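Local atomic coordinates of elongation factor G (Thermus thermophilus, PDB entry 2DY1), a protein that binds GTP with magnesium and, as a member of the elongation factor G family, probably hydrolyses it to drive translocation during protein synthesis. Residues E573-V587 against E607-A620. Sequence-based numbering, arbitrary orientation.
Sequences EPIYRLKVLAPQERV and EGALSVVHAEVPLA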
ATOM      1  N   GLU A 573       0.988 -29.685   7.736  1.00 26.39           N
ATOM      2  CA  GLU A 573       0.671 -28.601   6.811  1.00 22.56           C
ATOM      3  C   GLU A 573       0.470 -27.331   7.608  1.00 22.88           C
ATOM      4  O   GLU A 573       0.105 -27.373   8.779  1.00 23.40           O
ATOM      5  CB  GLU A 573      -0.593 -28.919   5.998  1.00 19.77           C
ATOM      6  CG  GLU A 573      -1.881 -28.894   6.792  1.00 27.26           C
ATOM      7  CD  GLU A 573      -3.088 -29.212   5.924  1.00 34.05           C
ATOM      8  OE1 GLU A 573      -3.181 -28.648   4.814  1.00 31.92           O
ATOM      9  OE2 GLU A 573      -3.943 -30.019   6.350  1.00 38.35           O
ATOM     10  N   PRO A 574       0.722 -26.168   6.987  1.00 20.12           N
ATOM     11  CA  PRO A 574       0.522 -24.955   7.774  1.00 20.77           C
ATOM     12  C   PRO A 574      -0.949 -24.579   7.913  1.00 24.36           C
ATOM     13  O   PRO A 574      -1.720 -24.679   6.961  1.00 26.44           O
ATOM     14  CB  PRO A 574       1.344 -23.910   7.021  1.00 25.46           C
ATOM     15  CG  PRO A 574       1.354 -24.406   5.631  1.00 25.23           C
ATOM     16  CD  PRO A 574       1.467 -25.895   5.749  1.00 23.68           C
ATOM     17  N   ILE A 575      -1.316 -24.171   9.125  1.00 25.22           N
ATOM     18  CA  ILE A 575      -2.674 -23.752   9.460  1.00 27.72           C
ATOM     19  C   ILE A 575      -2.634 -22.250   9.715  1.00 25.61           C
ATOM     20  O   ILE A 575      -1.743 -21.755  10.397  1.00 25.74           O
ATOM     21  CB  ILE A 575      -3.176 -24.460  10.747  1.00 26.93           C
ATOM     22  CG1 ILE A 575      -3.201 -25.977  10.534  1.00 24.76           C
ATOM     23  CG2 ILE A 575      -4.569 -23.934  11.132  1.00 29.87           C
ATOM     24  CD1 ILE A 575      -3.967 -26.435   9.309  1.00 29.84           C
ATOM     25  N   TYR A 576      -3.595 -21.521   9.157  1.00 30.09           N
ATOM     26  CA  TYR A 576      -3.646 -20.076   9.326  1.00 32.19           C
ATOM     27  C   TYR A 576      -4.900 -19.614  10.055  1.00 32.78           C
ATOM     28  O   TYR A 576      -5.925 -20.308  10.058  1.00 33.77           O
ATOM     29  CB  TYR A 576      -3.592 -19.381   7.951  1.00 25.88           C
ATOM     30  CG  TYR A 576      -2.194 -19.244   7.373  1.00 22.20           C
ATOM     31  CD1 TYR A 576      -1.383 -20.364   7.178  1.00 25.63           C
ATOM     32  CD2 TYR A 576      -1.665 -17.983   7.075  1.00 25.21           C
ATOM     33  CE1 TYR A 576      -0.068 -20.226   6.709  1.00 22.99           C
ATOM     34  CE2 TYR A 576      -0.365 -17.833   6.606  1.00 25.65           C
ATOM     35  CZ  TYR A 576       0.430 -18.962   6.431  1.00 27.09           C
ATOM     36  OH  TYR A 576       1.733 -18.812   6.018  1.00 28.35           O
ATOM     37  N   ARG A 577      -4.795 -18.463  10.712  1.00 35.51           N
ATOM     38  CA  ARG A 577      -5.951 -17.863  11.363  1.00 41.88           C
ATOM     39  C   ARG A 577      -6.582 -16.964  10.308  1.00 41.19           C
ATOM     40  O   ARG A 577      -5.885 -16.128   9.733  1.00 34.65           O
ATOM     41  CB  ARG A 577      -5.569 -17.086  12.649  1.00 46.37           C
ATOM     42  CG  ARG A 577      -4.207 -16.365  12.760  1.00 55.30           C
ATOM     43  CD  ARG A 577      -4.180 -15.551  14.069  1.00 60.73           C
ATOM     44  NE  ARG A 577      -2.880 -15.178  14.649  1.00 66.66           N
ATOM     45  CZ  ARG A 577      -1.965 -16.035  15.098  1.00 67.97           C
ATOM     46  NH1 ARG A 577      -2.177 -17.340  15.023  1.00 69.69           N
ATOM     47  NH2 ARG A 577      -0.856 -15.583  15.669  1.00 70.47           N
ATOM     48  N   LEU A 578      -7.862 -17.184  10.015  1.00 41.78           N
ATOM     49  CA  LEU A 578      -8.552 -16.414   8.990  1.00 43.46           C
ATOM     50  C   LEU A 578      -9.702 -15.599   9.567  1.00 47.63           C
ATOM     51  O   LEU A 578     -10.629 -16.147  10.168  1.00 50.51           O
ATOM     52  CB  LEU A 578      -9.070 -17.364   7.898  1.00 45.75           C
ATOM     53  CG  LEU A 578      -9.714 -16.896   6.579  1.00 46.43           C
ATOM     54  CD1 LEU A 578     -11.178 -17.289   6.567  1.00 46.15           C
ATOM     55  CD2 LEU A 578      -9.546 -15.401   6.376  1.00 42.66           C
ATOM     56  N   LYS A 579      -9.632 -14.284   9.378  1.00 43.88           N
ATOM     57  CA  LYS A 579     -10.673 -13.379   9.850  1.00 46.35           C
ATOM     58  C   LYS A 579     -11.417 -12.868   8.625  1.00 43.66           C
ATOM     59  O   LYS A 579     -10.801 -12.361   7.691  1.00 40.30           O
ATOM     60  CB  LYS A 579     -10.055 -12.202  10.605  1.00 54.88           C
ATOM     61  CG  LYS A 579      -9.328 -12.597  11.882  1.00 65.34           C
ATOM     62  CD  LYS A 579      -8.764 -11.380  12.607  1.00 73.03           C
ATOM     63  CE  LYS A 579      -8.123 -11.776  13.934  1.00 73.85           C
ATOM     64  NZ  LYS A 579      -7.584 -10.596  14.670  1.00 75.09           N
ATOM     65  N   VAL A 580     -12.737 -13.015   8.621  1.00 42.17           N
ATOM     66  CA  VAL A 580     -13.531 -12.557   7.490  1.00 44.54           C
ATOM     67  C   VAL A 580     -14.656 -11.624   7.925  1.00 42.45           C
ATOM     68  O   VAL A 580     -15.455 -11.961   8.797  1.00 44.88           O
ATOM     69  CB  VAL A 580     -14.148 -13.753   6.711  1.00 43.44           C
ATOM     70  CG1 VAL A 580     -14.997 -13.244   5.554  1.00 46.51           C
ATOM     71  CG2 VAL A 580     -13.048 -14.650   6.184  1.00 47.70           C
ATOM     72  N   LEU A 581     -14.696 -10.442   7.318  1.00 40.13           N
ATOM     73  CA  LEU A 581     -15.728  -9.455   7.608  1.00 45.27           C
ATOM     74  C   LEU A 581     -16.697  -9.547   6.437  1.00 46.57           C
ATOM     75  O   LEU A 581     -16.299  -9.370   5.284  1.00 48.27           O
ATOM     76  CB  LEU A 581     -15.116  -8.051   7.681  1.00 47.52           C
ATOM     77  CG  LEU A 581     -15.950  -6.898   8.253  1.00 54.14           C
ATOM     78  CD1 LEU A 581     -17.205  -6.708   7.431  1.00 55.17           C
ATOM     79  CD2 LEU A 581     -16.301  -7.181   9.704  1.00 53.27           C
ATOM     80  N   ALA A 582     -17.964  -9.831   6.718  1.00 48.56           N
ATOM     81  CA  ALA A 582     -18.938  -9.959   5.643  1.00 49.99           C
ATOM     82  C   ALA A 582     -20.350  -9.554   6.041  1.00 52.70           C
ATOM     83  O   ALA A 582     -20.731  -9.639   7.210  1.00 48.48           O
ATOM     84  CB  ALA A 582     -18.942 -11.390   5.118  1.00 46.00           C
ATOM     85  N   PRO A 583     -21.145  -9.103   5.057  1.00 53.24           N
ATOM     86  CA  PRO A 583     -22.528  -8.686   5.299  1.00 54.28           C
ATOM     87  C   PRO A 583     -23.263  -9.824   5.986  1.00 55.33           C
ATOM     88  O   PRO A 583     -22.958 -10.994   5.753  1.00 55.92           O
ATOM     89  CB  PRO A 583     -23.055  -8.425   3.891  1.00 55.41           C
ATOM     90  CG  PRO A 583     -21.831  -7.958   3.161  1.00 56.81           C
ATOM     91  CD  PRO A 583     -20.792  -8.942   3.636  1.00 52.11           C
ATOM     92  N   GLN A 584     -24.229  -9.489   6.830  1.00 58.77           N
ATOM     93  CA  GLN A 584     -24.973 -10.516   7.540  1.00 60.54           C
ATOM     94  C   GLN A 584     -25.684 -11.493   6.605  1.00 59.48           C
ATOM     95  O   GLN A 584     -25.664 -12.703   6.840  1.00 57.28           O
ATOM     96  CB  GLN A 584     -25.968  -9.871   8.514  1.00 63.69           C
ATOM     97  CG  GLN A 584     -27.008  -8.965   7.883  1.00 64.83           C
ATOM     98  CD  GLN A 584     -28.416  -9.507   8.054  1.00 65.98           C
ATOM     99  OE1 GLN A 584     -28.826 -10.429   7.350  1.00 66.07           O
ATOM    100  NE2 GLN A 584     -29.156  -8.947   9.005  1.00 61.19           N
ATOM    101  N   GLU A 585     -26.297 -10.982   5.538  1.00 61.24           N
ATOM    102  CA  GLU A 585     -26.998 -11.851   4.594  1.00 62.15           C
ATOM    103  C   GLU A 585     -26.029 -12.713   3.780  1.00 59.78           C
ATOM    104  O   GLU A 585     -26.438 -13.700   3.165  1.00 57.16           O
ATOM    105  CB  GLU A 585     -27.900 -11.025   3.657  1.00 63.11           C
ATOM    106  CG  GLU A 585     -28.988 -10.219   4.386  1.00 68.13           C
ATOM    107  CD  GLU A 585     -30.241  -9.970   3.543  1.00 72.99           C
ATOM    108  OE1 GLU A 585     -30.940 -10.953   3.202  1.00 74.61           O
ATOM    109  OE2 GLU A 585     -30.533  -8.795   3.229  1.00 66.75           O
ATOM    110  N   ARG A 586     -24.747 -12.348   3.789  1.00 58.40           N
ATOM    111  CA  ARG A 586     -23.723 -13.097   3.056  1.00 57.51           C
ATOM    112  C   ARG A 586     -22.935 -14.063   3.938  1.00 56.11           C
ATOM    113  O   ARG A 586     -22.144 -14.864   3.438  1.00 53.94           O
ATOM    114  CB  ARG A 586     -22.737 -12.144   2.363  1.00 58.05           C
ATOM    115  CG  ARG A 586     -23.095 -11.766   0.921  1.00 61.99           C
ATOM    116  CD  ARG A 586     -24.260 -12.594   0.385  1.00 66.56           C
ATOM    117  NE  ARG A 586     -23.888 -13.501  -0.700  1.00 69.70           N
ATOM    118  CZ  ARG A 586     -23.613 -13.114  -1.941  1.00 72.71           C
ATOM    119  NH1 ARG A 586     -23.288 -14.015  -2.861  1.00 74.81           N
ATOM    120  NH2 ARG A 586     -23.663 -11.830  -2.267  1.00 73.22           N
ATOM    121  N   VAL A 587     -23.148 -13.984   5.247  1.00 53.91           N
ATOM    122  CA  VAL A 587     -22.450 -14.851   6.194  1.00 46.97           C
ATOM    123  C   VAL A 587     -22.623 -16.334   5.883  1.00 49.73           C
ATOM    124  O   VAL A 587     -21.669 -17.109   5.967  1.00 48.43           O
ATOM    125  CB  VAL A 587     -22.935 -14.593   7.633  1.00 47.42           C
ATOM    126  CG1 VAL A 587     -22.393 -15.657   8.568  1.00 50.29           C
ATOM    127  CG2 VAL A 587     -22.486 -13.213   8.087  1.00 40.31           C
ATOM    128  N   GLU A 607     -20.564  -6.263  13.708  1.00 78.65           N
ATOM    129  CA  GLU A 607     -20.168  -4.869  13.507  1.00 79.40           C
ATOM    130  C   GLU A 607     -21.227  -4.251  12.601  1.00 78.06           C
ATOM    131  O   GLU A 607     -21.009  -4.067  11.402  1.00 77.47           O
ATOM    132  CB  GLU A 607     -18.794  -4.789  12.834  1.00 79.24           C
ATOM    133  CG  GLU A 607     -17.623  -4.830  13.804  1.00 81.17           C
ATOM    134  CD  GLU A 607     -16.287  -4.991  13.102  1.00 83.38           C
ATOM    135  OE1 GLU A 607     -16.032  -4.261  12.118  1.00 84.18           O
ATOM    136  OE2 GLU A 607     -15.487  -5.845  13.538  1.00 84.61           O
ATOM    137  N   GLY A 608     -22.377  -3.934  13.189  1.00 77.76           N
ATOM    138  CA  GLY A 608     -23.471  -3.384  12.416  1.00 75.85           C
ATOM    139  C   GLY A 608     -24.131  -4.565  11.733  1.00 76.17           C
ATOM    140  O   GLY A 608     -24.257  -5.633  12.335  1.00 76.01           O
ATOM    141  N   ALA A 609     -24.547  -4.396  10.484  1.00 75.08           N
ATOM    142  CA  ALA A 609     -25.170  -5.492   9.756  1.00 73.78           C
ATOM    143  C   ALA A 609     -24.070  -6.426   9.271  1.00 73.35           C
ATOM    144  O   ALA A 609     -24.328  -7.423   8.597  1.00 72.77           O
ATOM    145  CB  ALA A 609     -25.952  -4.964   8.590  1.00 73.15           C
ATOM    146  N   LEU A 610     -22.835  -6.078   9.615  1.00 71.05           N
ATOM    147  CA  LEU A 610     -21.675  -6.875   9.248  1.00 69.33           C
ATOM    148  C   LEU A 610     -21.320  -7.770  10.423  1.00 68.44           C
ATOM    149  O   LEU A 610     -21.689  -7.488  11.564  1.00 67.91           O
ATOM    150  CB  LEU A 610     -20.481  -5.971   8.923  1.00 67.01           C
ATOM    151  CG  LEU A 610     -20.502  -5.189   7.607  1.00 66.86           C
ATOM    152  CD1 LEU A 610     -19.329  -4.219   7.558  1.00 67.24           C
ATOM    153  CD2 LEU A 610     -20.439  -6.162   6.443  1.00 66.45           C
ATOM    154  N   SER A 611     -20.612  -8.855  10.140  1.00 66.33           N
ATOM    155  CA  SER A 611     -20.196  -9.775  11.186  1.00 62.27           C
ATOM    156  C   SER A 611     -18.773 -10.237  10.898  1.00 58.25           C
ATOM    157  O   SER A 611     -18.393 -10.411   9.743  1.00 51.74           O
ATOM    158  CB  SER A 611     -21.136 -10.982  11.252  1.00 61.70           C
ATOM    159  OG  SER A 611     -20.997 -11.800  10.107  1.00 63.18           O
ATOM    160  N   VAL A 612     -17.988 -10.414  11.954  1.00 57.83           N
ATOM    161  CA  VAL A 612     -16.608 -10.865  11.819  1.00 57.09           C
ATOM    162  C   VAL A 612     -16.534 -12.359  12.122  1.00 54.92           C
ATOM    163  O   VAL A 612     -16.888 -12.793  13.217  1.00 54.46           O
ATOM    164  CB  VAL A 612     -15.672 -10.120  12.800  1.00 59.30           C
ATOM    165  CG1 VAL A 612     -14.228 -10.559  12.583  1.00 57.90           C
ATOM    166  CG2 VAL A 612     -15.810  -8.617  12.612  1.00 59.00           C
ATOM    167  N   VAL A 613     -16.085 -13.140  11.146  1.00 48.03           N
ATOM    168  CA  VAL A 613     -15.963 -14.581  11.325  1.00 47.92           C
ATOM    169  C   VAL A 613     -14.501 -14.950  11.570  1.00 48.36           C
ATOM    170  O   VAL A 613     -13.631 -14.631  10.761  1.00 45.10           O
ATOM    171  CB  VAL A 613     -16.465 -15.352  10.083  1.00 50.88           C
ATOM    172  CG1 VAL A 613     -16.305 -16.850  10.297  1.00 47.46           C
ATOM    173  CG2 VAL A 613     -17.921 -15.010   9.811  1.00 47.23           C
ATOM    174  N   HIS A 614     -14.241 -15.606  12.698  1.00 47.15           N
ATOM    175  CA  HIS A 614     -12.890 -16.034  13.057  1.00 46.63           C
ATOM    176  C   HIS A 614     -12.775 -17.524  12.796  1.00 46.45           C
ATOM    177  O   HIS A 614     -13.603 -18.305  13.267  1.00 49.50           O
ATOM    178  CB  HIS A 614     -12.615 -15.783  14.540  1.00 46.59           C
ATOM    179  CG  HIS A 614     -12.607 -14.339  14.922  1.00 51.11           C
ATOM    180  ND1 HIS A 614     -11.580 -13.485  14.581  1.00 54.54           N
ATOM    181  CD2 HIS A 614     -13.493 -13.600  15.632  1.00 50.28           C
ATOM    182  CE1 HIS A 614     -11.832 -12.282  15.069  1.00 57.66           C
ATOM    183  NE2 HIS A 614     -12.986 -12.325  15.711  1.00 56.96           N
ATOM    184  N   ALA A 615     -11.750 -17.926  12.058  1.00 42.48           N
ATOM    185  CA  ALA A 615     -11.575 -19.334  11.764  1.00 40.16           C
ATOM    186  C   ALA A 615     -10.112 -19.712  11.603  1.00 42.44           C
ATOM    187  O   ALA A 615      -9.233 -18.854  11.562  1.00 40.60           O
ATOM    188  CB  ALA A 615     -12.342 -19.694  10.496  1.00 39.86           C
ATOM    189  N   GLU A 616      -9.869 -21.017  11.551  1.00 41.13           N
ATOM    190  CA  GLU A 616      -8.540 -21.563  11.328  1.00 39.25           C
ATOM    191  C   GLU A 616      -8.761 -22.410  10.093  1.00 40.70           C
ATOM    192  O   GLU A 616      -9.757 -23.126   9.995  1.00 40.49           O
ATOM    193  CB  GLU A 616      -8.069 -22.437  12.495  1.00 42.76           C
ATOM    194  CG  GLU A 616      -7.531 -21.653  13.680  1.00 42.72           C
ATOM    195  CD  GLU A 616      -6.658 -22.497  14.598  1.00 48.34           C
ATOM    196  OE1 GLU A 616      -6.676 -23.742  14.468  1.00 48.69           O
ATOM    197  OE2 GLU A 616      -5.958 -21.911  15.455  1.00 47.65           O
ATOM    198  N   VAL A 617      -7.844 -22.319   9.140  1.00 34.61           N
ATOM    199  CA  VAL A 617      -7.986 -23.049   7.897  1.00 35.10           C
ATOM    200  C   VAL A 617      -6.617 -23.390   7.336  1.00 30.53           C
ATOM    201  O   VAL A 617      -5.661 -22.641   7.526  1.00 29.04           O
ATOM    202  CB  VAL A 617      -8.752 -22.182   6.865  1.00 33.01           C
ATOM    203  CG1 VAL A 617      -8.009 -20.864   6.655  1.00 33.42           C
ATOM    204  CG2 VAL A 617      -8.898 -22.925   5.544  1.00 37.60           C
ATOM    205  N   PRO A 618      -6.500 -24.533   6.645  1.00 32.30           N
ATOM    206  CA  PRO A 618      -5.217 -24.929   6.065  1.00 26.01           C
ATOM    207  C   PRO A 618      -4.814 -23.910   5.005  1.00 30.25           C
ATOM    208  O   PRO A 618      -5.643 -23.526   4.178  1.00 30.93           O
ATOM    209  CB  PRO A 618      -5.522 -26.278   5.433  1.00 28.32           C
ATOM    210  CG  PRO A 618      -6.627 -26.810   6.274  1.00 35.24           C
ATOM    211  CD  PRO A 618      -7.497 -25.605   6.477  1.00 36.21           C
ATOM    212  N   LEU A 619      -3.557 -23.478   5.020  1.00 25.20           N
ATOM    213  CA  LEU A 619      -3.097 -22.513   4.027  1.00 22.27           C
ATOM    214  C   LEU A 619      -3.395 -23.026   2.620  1.00 27.70           C
ATOM    215  O   LEU A 619      -3.712 -22.255   1.714  1.00 27.22           O
ATOM    216  CB  LEU A 619      -1.588 -22.287   4.163  1.00 22.00           C
ATOM    217  CG  LEU A 619      -0.950 -21.427   3.069  1.00 25.76           C
ATOM    218  CD1 LEU A 619      -1.396 -19.974   3.269  1.00 18.72           C
ATOM    219  CD2 LEU A 619       0.566 -21.541   3.136  1.00 21.79           C
ATOM    220  N   ALA A 620      -3.296 -24.337   2.447  1.00 23.33           N
ATOM    221  CA  ALA A 620      -3.511 -24.971   1.158  1.00 21.18           C
ATOM    222  C   ALA A 620      -4.929 -24.796   0.631  1.00 20.65           C
ATOM    223  O   ALA A 620      -5.181 -25.021  -0.547  1.00 29.16           O
ATOM    224  CB  ALA A 620      -3.178 -26.456   1.254  1.00 30.82           C
TER
HETATM  225  O   HOH W   1      -2.169 -26.218   4.304  1.00 27.36           O
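Tyr576, Leu578, Val580 and Ala582 each exchange two backbone hydrogen bonds with Val617, Ala615, Val613 and Ser611, pairing strands 573-583 and 610-618 antiparallel. Beyond these eight bonds, Leu619 N donates to Pro574 O (2.9 Å, 173° at the hydrogen) at one end. At the other, Gln584 N reaches Ala609 O (2.7 Å) in a bent bond, 130° at the hydrogen. Pro618 and Pro583, which have no N-H to give, occupy non-hydrogen-bonded pairs, where none is needed across the ladder. One water donates to Glu573 OE1 and Pro574 O and accepts from Ala620 N (2.9 Å), while Glu573 OE2 forms a salt bridge with Arg598. With CG beside its backbone N (chi1 -81°), the Tyr576 ring lies alongside Leu619, whose CD1 sits over one face, 3.8 Å from the centroid, in a CH-pi contact. Replacing Tyr576 with an alanine would probably leave Leu619 without its aromatic platform and open a gap at this end. Lys579, itself exposed on the opposite face from Leu578, obliquely meets the His614 ring with its aliphatic chain (CG to ND1, 3.6 Å). This is the ferredoxin-like C-terminal domain of elongation factor G, in which helix 587-596 and strand 600-607 link the two strands. Ile575, Arg577 and Lys579 turn their backbone bonds to strand 638-648; with polar groups paired inside the sheet, apolar Leu578, Val580 and Val613 can probably be buried against helix 587-596 at little polar cost.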